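Local coordinates for protein pyruvate dehydrogenase complex, dihydrolipoamide acetyltransferase E2 component (Thermus thermophilus, PDB 2EQ9) that probably serves as the acetyltransferase (E2) component of the lipoyl-dependent pyruvate dehydrogenase complex, of which this fragment is the peripheral subunit-binding domain, at residues L2-A7 / L27-V32. Sequence-based numbering, arbitrary orientation.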
# COMPACT_ATOMS: atom_id res chain seq x y z
N LEU C 2 -18.49 -14.01 13.90
CA LEU C 2 -17.85 -13.11 12.96
C LEU C 2 -18.88 -12.16 12.34
O LEU C 2 -19.77 -12.59 11.61
CB LEU C 2 -17.10 -13.89 11.87
CG LEU C 2 -17.75 -15.04 11.08
CD1 LEU C 2 -16.76 -15.53 10.04
CD2 LEU C 2 -18.14 -16.17 12.01
N ALA C 3 -18.74 -10.88 12.67
CA ALA C 3 -19.65 -9.85 12.17
C ALA C 3 -18.89 -8.66 11.58
O ALA C 3 -18.02 -8.07 12.24
CB ALA C 3 -20.56 -9.38 13.29
N VAL C 4 -19.21 -8.31 10.34
CA VAL C 4 -18.56 -7.19 9.68
C VAL C 4 -18.87 -5.94 10.50
O VAL C 4 -19.90 -5.89 11.17
CB VAL C 4 -19.08 -7.01 8.23
CG1 VAL C 4 -18.99 -8.34 7.50
CG2 VAL C 4 -20.51 -6.49 8.24
N PRO C 5 -17.98 -4.94 10.47
CA PRO C 5 -18.18 -3.70 11.23
C PRO C 5 -19.56 -3.05 11.02
O PRO C 5 -20.20 -2.62 11.98
CB PRO C 5 -17.05 -2.81 10.73
CG PRO C 5 -15.98 -3.79 10.34
CD PRO C 5 -16.77 -4.86 9.64
N ALA C 6 -20.02 -2.97 9.78
CA ALA C 6 -21.31 -2.36 9.49
C ALA C 6 -22.44 -3.02 10.29
O ALA C 6 -23.34 -2.34 10.79
CB ALA C 6 -21.62 -2.42 7.99
N ALA C 7 -22.39 -4.34 10.40
CA ALA C 7 -23.42 -5.08 11.14
C ALA C 7 -23.31 -4.83 12.65
O ALA C 7 -24.32 -4.64 13.32
CB ALA C 7 -23.31 -6.58 10.83
N LEU C 27 -20.85 -20.06 6.67
CA LEU C 27 -20.74 -20.38 8.08
C LEU C 27 -20.82 -19.21 9.06
O LEU C 27 -19.83 -18.85 9.71
CB LEU C 27 -19.48 -21.21 8.35
CG LEU C 27 -19.66 -22.38 9.33
CD1 LEU C 27 -19.97 -21.87 10.73
CD2 LEU C 27 -20.79 -23.29 8.83
N GLY C 28 -22.01 -18.61 9.15
CA GLY C 28 -22.27 -17.54 10.10
C GLY C 28 -21.85 -16.09 9.99
O GLY C 28 -22.17 -15.32 10.90
N ARG C 29 -21.16 -15.67 8.94
CA ARG C 29 -20.76 -14.27 8.87
C ARG C 29 -22.01 -13.38 8.92
O ARG C 29 -22.88 -13.47 8.07
CB ARG C 29 -19.97 -13.98 7.59
CG ARG C 29 -19.42 -12.56 7.54
CD ARG C 29 -18.60 -12.28 6.28
NE ARG C 29 -17.29 -12.93 6.28
CZ ARG C 29 -17.04 -14.13 5.77
NH1 ARG C 29 -18.02 -14.83 5.19
NH2 ARG C 29 -15.82 -14.63 5.81
N VAL C 30 -22.09 -12.53 9.94
CA VAL C 30 -23.23 -11.64 10.10
C VAL C 30 -23.09 -10.38 9.25
O VAL C 30 -22.09 -9.66 9.33
CB VAL C 30 -23.40 -11.23 11.57
CG1 VAL C 30 -24.66 -10.41 11.74
CG2 VAL C 30 -23.43 -12.47 12.45
N ARG C 31 -24.11 -10.12 8.43
CA ARG C 31 -24.13 -8.95 7.56
C ARG C 31 -25.21 -7.98 8.02
O ARG C 31 -26.08 -8.35 8.80
CB ARG C 31 -24.45 -9.36 6.12
CG ARG C 31 -23.48 -10.35 5.52
CD ARG C 31 -22.15 -9.70 5.22
NE ARG C 31 -21.29 -10.62 4.48
CZ ARG C 31 -20.23 -10.25 3.77
NH1 ARG C 31 -19.51 -11.17 3.13
NH2 ARG C 31 -19.89 -8.97 3.68
N VAL C 32 -25.14 -6.74 7.53
CA VAL C 32 -26.12 -5.72 7.88
C VAL C 32 -27.54 -6.24 7.62
O VAL C 32 -28.47 -5.93 8.36
CB VAL C 32 -25.90 -4.43 7.05
CG1 VAL C 32 -27.14 -3.54 7.11
CG2 VAL C 32 -24.70 -3.68 7.59
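Ala3 and Val30 form a single parallel beta bridge, with their CA atoms 4.5 Å apart. Val30 N donates to Leu2 O at 2.9 Å, nearly straight (169° at the hydrogen). The return bond, Val4 N to Val30 O, is weak at 3.3 Å. Arg29 CA adds a CH···O contact to Leu2 O.

The inner side of the bridge is small and apolar. Ala3 CB meets Val30 CB at 3.8 Å. Val30 CG1, anti to its backbone N (chi1 -175°), faces the methyl of Ala7. That methyl also lies 3.6 Å from Val30 O. Ile18 touches both Ala3 and Val30, while Val35 of helix 32-39 touches Ala7 and Val30. Farther along, Ala6 CB presses tightly against Val32 CG2 at 3.4 Å, where the first turns of the two helices meet.

The other side carries the arginines. Val4 CG1 touches both, 4.1 Å from Arg29 CD and 4.0 Å from Arg31 NH2. The Val4 and Arg31 side chains cross at about a right angle, and the methyl approaches the guanidinium obliquely. Arg29 CD lies above one face of that same guanidinium, toward its rim. Leu2 CD1 lies over a face of the Arg29 guanidinium. Both arginine ends hydrogen-bond to backbone of other protein chains: Arg29 through NE and NH2 to one, Arg31 through NH2 to another.

Val4 and Arg31 occupy the N-cap positions of helices 5-13 and 32-39. The bridge lies just before both helices, and the two helix starts sit side by side. This is characteristic of the peripheral subunit-binding domain, a miniature fold of two roughly parallel helices with short extended segments before them. Its helix starts and arginines here meet partner chains, consistent with E3 binding.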